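Local coordinates for succinate-semialdehyde dehydrogenase (Synechococcus sp., PDB 4ITA), which probably catalyses the oxidation of succinic semialdehyde to succinate with a nicotinamide cofactor, at residues I196-E210 and L219-G232. Numbering follows the deposited sequence.
Sequences IKDPRVKAATLTGSE and LAGQEIKPTLLELG. With NDP (NADPH dihydro-nicotinamide-adenine-dinucleotide phosphate), chain C; EDO (1,2-ethanediol), chain M; EDO (1,2-ethanediol), chain K; EDO (1,2-ethanediol), chain P.
K225 reaches from just past the Schellman motif that ends helix 210-222 into the turn after helix 192-197, where its ammonium meets backbone carbonyls. NZ donates to I196 O at 2.8 Å and to V201 O at 2.7 Å, and a water bound to K197 O accepts from it too. With CG anti to the carbonyl carbon (chi1 -63°) and the chain beyond fully extended, NZ is carried the whole distance. Lysine suits this place: long enough to span the gap, it brings several N-H groups to buried oxygens. A methionine in its place would probably leave the carbonyls of I196 and V201 without this donor, and the helix end and turn less firmly tied to the loop before strand 227-230. Next to it, the branched I196 fills the space against helix 210-222: CG2 rests on the backbone of A220, 3.7 Å from A220 N, and CD1 touches L219 CB, the side chains crossing at about a right angle. A220, with only a methyl, probably helps the isoleucine sit this close.

Strands 201-207 and 227-230 run parallel, joined by helix 210-222, a beta-alpha-beta unit of the Rossmann-type cofactor domain of aldehyde dehydrogenases. Between them L206 N donates to L228 O and L206 O accepts from E230 N (2.9 Å, 175° at the hydrogen). At the strand ends L231 packs CD2 on L206 CD2 at 3.8 Å and over G208 O, with CD1 near E210 CA; its branched apolar end suits this place between leucine and backbone, where I224 of the second subunit also packs. Here the strands open onto NADPH: S209 N and OG both hold phosphate oxygen O1A, while E230 OE1 and L231 O accept from carboxamide N7N. G208, lacking a side chain, leaves room for cofactor atom C5B.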
loop_
_atom_site.group_PDB
_atom_site.type_symbol
_atom_site.label_atom_id
_atom_site.label_comp_id
_atom_site.label_asym_id
_atom_site.label_seq_id
_atom_site.Cartn_x
_atom_site.Cartn_y
_atom_site.Cartn_z
ATOM N N ILE A 196 6.427 -15.378 3.886
ATOM C CA ILE A 196 6.638 -14.107 3.186
ATOM C C ILE A 196 7.671 -14.225 2.062
ATOM O O ILE A 196 7.530 -13.596 1.004
ATOM C CB ILE A 196 7.088 -13.001 4.168
ATOM C CG1 ILE A 196 6.001 -12.731 5.207
ATOM C CG2 ILE A 196 7.469 -11.715 3.418
ATOM C CD1 ILE A 196 6.469 -11.885 6.368
ATOM N N LYS A 197 8.704 -15.035 2.290
ATOM C CA LYS A 197 9.777 -15.184 1.308
ATOM C C LYS A 197 9.450 -16.167 0.191
ATOM O O LYS A 197 10.199 -16.265 -0.787
ATOM C CB LYS A 197 11.084 -15.610 1.991
ATOM C CG LYS A 197 11.757 -14.471 2.733
ATOM C CD LYS A 197 13.071 -14.901 3.356
ATOM C CE LYS A 197 13.859 -13.694 3.824
ATOM N NZ LYS A 197 15.113 -14.103 4.515
ATOM N N ASP A 198 8.345 -16.899 0.312
ATOM C CA ASP A 198 8.004 -17.877 -0.716
ATOM C C ASP A 198 7.549 -17.145 -1.974
ATOM O O ASP A 198 6.715 -16.249 -1.900
ATOM C CB ASP A 198 6.910 -18.814 -0.228
ATOM C CG ASP A 198 6.671 -19.960 -1.190
ATOM O OD1 ASP A 198 5.952 -19.764 -2.190
ATOM O OD2 ASP A 198 7.227 -21.053 -0.952
ATOM N N PRO A 199 8.096 -17.524 -3.141
ATOM C CA PRO A 199 7.774 -16.774 -4.362
ATOM C C PRO A 199 6.299 -16.828 -4.758
ATOM O O PRO A 199 5.835 -15.943 -5.480
ATOM C CB PRO A 199 8.639 -17.446 -5.434
ATOM C CG PRO A 199 9.043 -18.762 -4.853
ATOM C CD PRO A 199 9.121 -18.554 -3.375
ATOM N N ARG A 200 5.563 -17.825 -4.284
ATOM C CA ARG A 200 4.146 -17.942 -4.619
ATOM C C ARG A 200 3.263 -17.003 -3.794
ATOM O O ARG A 200 2.126 -16.705 -4.171
ATOM C CB ARG A 200 3.687 -19.393 -4.449
ATOM C CG ARG A 200 4.421 -20.353 -5.389
ATOM C CD ARG A 200 4.316 -21.797 -4.929
ATOM N NE ARG A 200 5.118 -22.033 -3.730
ATOM C CZ ARG A 200 5.541 -23.230 -3.343
ATOM N NH1 ARG A 200 5.255 -24.304 -4.064
ATOM N NH2 ARG A 200 6.261 -23.351 -2.238
ATOM N N VAL A 201 3.777 -16.544 -2.662
ATOM C CA VAL A 201 3.030 -15.636 -1.804
ATOM C C VAL A 201 3.206 -14.214 -2.336
ATOM O O VAL A 201 4.331 -13.751 -2.507
ATOM C CB VAL A 201 3.488 -15.770 -0.339
ATOM C CG1 VAL A 201 2.835 -14.714 0.537
ATOM C CG2 VAL A 201 3.163 -17.168 0.173
ATOM N N LYS A 202 2.096 -13.535 -2.636
ATOM C CA LYS A 202 2.155 -12.276 -3.390
ATOM C C LYS A 202 1.935 -11.015 -2.561
ATOM O O LYS A 202 2.263 -9.912 -3.005
ATOM C CB LYS A 202 1.168 -12.311 -4.565
ATOM C CG LYS A 202 1.393 -13.476 -5.537
ATOM C CD LYS A 202 2.825 -13.541 -6.074
ATOM C CE LYS A 202 2.933 -14.633 -7.130
ATOM N NZ LYS A 202 4.326 -14.874 -7.587
ATOM N N ALA A 203 1.396 -11.177 -1.359
ATOM C CA ALA A 203 1.006 -10.042 -0.544
ATOM C C ALA A 203 0.805 -10.515 0.879
ATOM O O ALA A 203 0.619 -11.704 1.120
ATOM C CB ALA A 203 -0.277 -9.436 -1.079
ATOM N N ALA A 204 0.839 -9.587 1.824
ATOM C CA ALA A 204 0.635 -9.949 3.222
ATOM C C ALA A 204 -0.103 -8.863 3.981
ATOM O O ALA A 204 0.108 -7.668 3.761
ATOM C CB ALA A 204 1.955 -10.258 3.893
ATOM N N THR A 205 -0.970 -9.294 4.884
ATOM C CA THR A 205 -1.726 -8.393 5.733
ATOM C C THR A 205 -1.562 -8.831 7.187
ATOM O O THR A 205 -1.520 -10.033 7.494
ATOM C CB THR A 205 -3.208 -8.346 5.293
ATOM O OG1 THR A 205 -3.892 -7.307 5.997
ATOM C CG2 THR A 205 -3.910 -9.674 5.513
ATOM N N LEU A 206 -1.422 -7.861 8.084
ATOM C CA LEU A 206 -1.297 -8.179 9.500
ATOM C C LEU A 206 -2.148 -7.249 10.334
ATOM O O LEU A 206 -2.144 -6.029 10.130
ATOM C CB LEU A 206 0.165 -8.105 9.959
ATOM C CG LEU A 206 0.455 -8.473 11.418
ATOM C CD1 LEU A 206 1.816 -9.151 11.561
ATOM C CD2 LEU A 206 0.415 -7.245 12.349
ATOM N N THR A 207 -2.877 -7.843 11.272
ATOM C CA THR A 207 -3.546 -7.121 12.342
ATOM C C THR A 207 -2.882 -7.566 13.639
ATOM O O THR A 207 -2.756 -8.765 13.905
ATOM C CB THR A 207 -5.051 -7.431 12.351
ATOM O OG1 THR A 207 -5.615 -7.018 11.098
ATOM C CG2 THR A 207 -5.748 -6.696 13.489
ATOM N N GLY A 208 -2.412 -6.614 14.432
ATOM C CA GLY A 208 -1.615 -6.956 15.595
ATOM C C GLY A 208 -0.857 -5.780 16.166
ATOM O O GLY A 208 -1.215 -4.628 15.936
ATOM N N SER A 209 0.191 -6.083 16.919
ATOM C CA SER A 209 0.997 -5.060 17.569
ATOM C C SER A 209 2.078 -4.535 16.631
ATOM O O SER A 209 2.387 -5.142 15.598
ATOM C CB SER A 209 1.662 -5.641 18.811
ATOM O OG SER A 209 2.716 -6.509 18.429
ATOM N N GLU A 210 2.679 -3.414 17.011
ATOM C CA GLU A 210 3.721 -2.814 16.193
ATOM C C GLU A 210 4.932 -3.710 15.914
ATOM O O GLU A 210 5.390 -3.754 14.777
ATOM C CB GLU A 210 4.171 -1.464 16.758
ATOM C CG GLU A 210 5.146 -0.769 15.831
ATOM C CD GLU A 210 5.469 0.640 16.257
ATOM O OE1 GLU A 210 4.622 1.272 16.925
ATOM O OE2 GLU A 210 6.578 1.110 15.922
ATOM N N LEU A 219 10.054 -7.465 6.151
ATOM C CA LEU A 219 10.325 -8.659 5.346
ATOM C C LEU A 219 9.637 -8.591 3.986
ATOM O O LEU A 219 10.248 -8.898 2.957
ATOM C CB LEU A 219 9.899 -9.935 6.090
ATOM C CG LEU A 219 10.756 -10.358 7.293
ATOM C CD1 LEU A 219 10.054 -11.462 8.072
ATOM C CD2 LEU A 219 12.156 -10.799 6.870
ATOM N N ALA A 220 8.365 -8.193 3.976
ATOM C CA ALA A 220 7.621 -8.073 2.726
ATOM C C ALA A 220 8.228 -7.005 1.825
ATOM O O ALA A 220 8.298 -7.176 0.603
ATOM C CB ALA A 220 6.162 -7.766 3.006
ATOM N N GLY A 221 8.678 -5.905 2.423
ATOM C CA GLY A 221 9.317 -4.844 1.663
ATOM C C GLY A 221 10.560 -5.326 0.939
ATOM O O GLY A 221 10.763 -5.009 -0.236
ATOM N N GLN A 222 11.378 -6.120 1.626
ATOM C CA GLN A 222 12.564 -6.698 1.008
ATOM C C GLN A 222 12.203 -7.562 -0.200
ATOM O O GLN A 222 12.960 -7.634 -1.172
ATOM C CB GLN A 222 13.339 -7.525 2.027
ATOM C CG GLN A 222 14.579 -8.200 1.470
ATOM C CD GLN A 222 15.635 -7.211 1.002
ATOM O OE1 GLN A 222 15.797 -6.143 1.588
ATOM N NE2 GLN A 222 16.361 -7.569 -0.054
ATOM N N GLU A 223 11.035 -8.206 -0.142
ATOM C CA GLU A 223 10.576 -9.082 -1.218
ATOM C C GLU A 223 9.695 -8.383 -2.255
ATOM O O GLU A 223 9.141 -9.045 -3.135
ATOM C CB GLU A 223 9.819 -10.279 -0.632
ATOM C CG GLU A 223 10.606 -11.073 0.404
ATOM C CD GLU A 223 11.898 -11.627 -0.149
ATOM O OE1 GLU A 223 11.876 -12.162 -1.273
ATOM O OE2 GLU A 223 12.935 -11.520 0.536
ATOM N N ILE A 224 9.583 -7.055 -2.159
ATOM C CA ILE A 224 8.767 -6.259 -3.087
ATOM C C ILE A 224 7.307 -6.721 -3.082
ATOM O O ILE A 224 6.701 -6.937 -4.132
ATOM C CB ILE A 224 9.318 -6.291 -4.550
ATOM C CG1 ILE A 224 10.840 -6.154 -4.571
ATOM C CG2 ILE A 224 8.677 -5.194 -5.411
ATOM C CD1 ILE A 224 11.354 -4.891 -3.915
ATOM N N LYS A 225 6.743 -6.892 -1.892
ATOM C CA LYS A 225 5.363 -7.349 -1.791
ATOM C C LYS A 225 4.530 -6.360 -1.002
ATOM O O LYS A 225 4.966 -5.864 0.033
ATOM C CB LYS A 225 5.301 -8.747 -1.165
ATOM C CG LYS A 225 5.995 -9.793 -2.022
ATOM C CD LYS A 225 6.078 -11.156 -1.369
ATOM C CE LYS A 225 6.908 -12.076 -2.247
ATOM N NZ LYS A 225 6.950 -13.476 -1.734
ATOM N N PRO A 226 3.316 -6.075 -1.490
ATOM C CA PRO A 226 2.476 -5.092 -0.806
ATOM C C PRO A 226 1.928 -5.612 0.510
ATOM O O PRO A 226 1.735 -6.826 0.688
ATOM C CB PRO A 226 1.333 -4.857 -1.801
ATOM C CG PRO A 226 1.248 -6.141 -2.579
ATOM C CD PRO A 226 2.669 -6.634 -2.690
ATOM N N THR A 227 1.686 -4.678 1.428
ATOM C CA THR A 227 1.149 -5.005 2.740
ATOM C C THR A 227 0.032 -4.070 3.158
ATOM O O THR A 227 -0.171 -3.004 2.570
ATOM C CB THR A 227 2.227 -4.960 3.837
ATOM O OG1 THR A 227 2.858 -3.676 3.841
ATOM C CG2 THR A 227 3.269 -6.034 3.609
ATOM N N LEU A 228 -0.684 -4.491 4.194
ATOM C CA LEU A 228 -1.678 -3.681 4.870
ATOM C C LEU A 228 -1.455 -3.979 6.344
ATOM O O LEU A 228 -1.358 -5.151 6.723
ATOM C CB LEU A 228 -3.086 -4.095 4.428
ATOM C CG LEU A 228 -4.253 -3.229 4.931
ATOM C CD1 LEU A 228 -5.447 -3.317 3.995
ATOM C CD2 LEU A 228 -4.686 -3.627 6.321
ATOM N N LEU A 229 -1.336 -2.936 7.165
ATOM C CA LEU A 229 -1.124 -3.098 8.603
ATOM C C LEU A 229 -2.229 -2.427 9.397
ATOM O O LEU A 229 -2.470 -1.229 9.245
ATOM C CB LEU A 229 0.225 -2.516 9.033
ATOM C CG LEU A 229 1.495 -3.148 8.471
ATOM C CD1 LEU A 229 2.709 -2.497 9.116
ATOM C CD2 LEU A 229 1.520 -4.644 8.725
ATOM N N GLU A 230 -2.888 -3.211 10.242
ATOM C CA GLU A 230 -3.913 -2.735 11.155
ATOM C C GLU A 230 -3.368 -2.936 12.564
ATOM O O GLU A 230 -3.400 -4.043 13.097
ATOM C CB GLU A 230 -5.204 -3.538 10.955
ATOM C CG GLU A 230 -5.883 -3.355 9.588
ATOM C CD GLU A 230 -6.833 -2.167 9.528
ATOM O OE1 GLU A 230 -7.019 -1.480 10.555
ATOM O OE2 GLU A 230 -7.402 -1.922 8.439
ATOM N N LEU A 231 -2.844 -1.875 13.162
ATOM C CA LEU A 231 -2.168 -2.010 14.446
ATOM C C LEU A 231 -2.973 -1.377 15.575
ATOM O O LEU A 231 -4.158 -1.074 15.405
ATOM C CB LEU A 231 -0.733 -1.469 14.378
ATOM C CG LEU A 231 0.065 -1.973 13.165
ATOM C CD1 LEU A 231 1.451 -1.351 13.166
ATOM C CD2 LEU A 231 0.158 -3.520 13.102
ATOM N N GLY A 232 -2.341 -1.199 16.727
ATOM C CA GLY A 232 -3.058 -0.745 17.905
ATOM C C GLY A 232 -3.347 0.738 17.942
ATOM O O GLY A 232 -2.951 1.498 17.056
HETATM P PA NDP C . 0.812 -9.604 18.610
HETATM O O1A NDP C . 1.361 -8.625 17.613
HETATM O O2A NDP C . 1.694 -10.125 19.710
HETATM O O5B NDP C . 0.254 -10.874 17.813
HETATM C C5B NDP C . -0.603 -10.742 16.672
HETATM C C4B NDP C . -0.275 -11.803 15.624
HETATM O O4B NDP C . 1.044 -11.565 15.125
HETATM C C3B NDP C . -0.244 -13.221 16.181
HETATM O O3B NDP C . -0.637 -14.130 15.145
HETATM C C2B NDP C . 1.225 -13.425 16.497
HETATM O O2B NDP C . 1.622 -14.790 16.507
HETATM C C1B NDP C . 1.837 -12.741 15.306
HETATM N N9A NDP C . 3.218 -12.272 15.491
HETATM C C8A NDP C . 3.781 -11.733 16.592
HETATM N N7A NDP C . 5.068 -11.395 16.339
HETATM C C5A NDP C . 5.321 -11.701 15.056
HETATM C C6A NDP C . 6.465 -11.611 14.136
HETATM N N6A NDP C . 7.635 -11.096 14.564
HETATM N N1A NDP C . 6.290 -12.056 12.878
HETATM C C2A NDP C . 5.129 -12.565 12.442
HETATM N N3A NDP C . 4.045 -12.684 13.222
HETATM C C4A NDP C . 4.096 -12.273 14.505
HETATM O O3 NDP C . -0.524 -8.865 19.170
HETATM P PN NDP C . -1.276 -8.857 20.610
HETATM O O1N NDP C . -0.290 -8.792 21.755
HETATM O O2N NDP C . -2.330 -9.928 20.567
HETATM O O5D NDP C . -2.018 -7.429 20.544
HETATM C C5D NDP C . -3.049 -7.196 19.594
HETATM C C4D NDP C . -2.789 -5.889 18.868
HETATM O O4D NDP C . -3.565 -5.841 17.662
HETATM C C3D NDP C . -3.194 -4.671 19.673
HETATM O O3D NDP C . -2.204 -3.644 19.547
HETATM C C2D NDP C . -4.512 -4.300 19.021
HETATM O O2D NDP C . -4.824 -2.928 19.264
HETATM C C1D NDP C . -4.220 -4.574 17.560
HETATM N N1N NDP C . -5.477 -4.670 16.804
HETATM C C2N NDP C . -5.620 -4.015 15.640
HETATM C C3N NDP C . -6.895 -3.711 15.165
HETATM C C7N NDP C . -7.096 -3.009 13.855
HETATM O O7N NDP C . -7.948 -3.447 13.084
HETATM N N7N NDP C . -6.364 -1.938 13.559
HETATM C C4N NDP C . -8.126 -4.068 15.963
HETATM C C5N NDP C . -7.817 -5.158 16.881
HETATM C C6N NDP C . -6.504 -5.414 17.265
HETATM P P2B NDP C . 1.831 -15.597 17.881
HETATM O O1X NDP C . 2.256 -16.949 17.387
HETATM O O2X NDP C . 2.917 -14.879 18.647
HETATM O O3X NDP C . 0.521 -15.633 18.608
HETATM C C1 EDO M . 0.275 -1.245 19.384
HETATM O O1 EDO M . 0.496 -1.331 17.967
HETATM C C2 EDO M . 1.622 -1.127 20.087
HETATM O O2 EDO M . 2.426 -2.283 19.833
HETATM C C1 EDO K . 2.953 -0.327 1.819
HETATM O O1 EDO K . 1.844 0.507 1.449
HETATM C C2 EDO K . 2.871 -1.680 1.103
HETATM O O2 EDO K . 1.731 -1.724 0.234
HETATM C C1 EDO P . 19.743 -6.960 -1.624
HETATM O O1 EDO P . 18.472 -6.340 -1.861
HETATM C C2 EDO P . 20.742 -6.468 -2.661
HETATM O O2 EDO P . 20.341 -6.936 -3.953
HETATM O O HOH W 1 9.611 -14.191 -2.563
#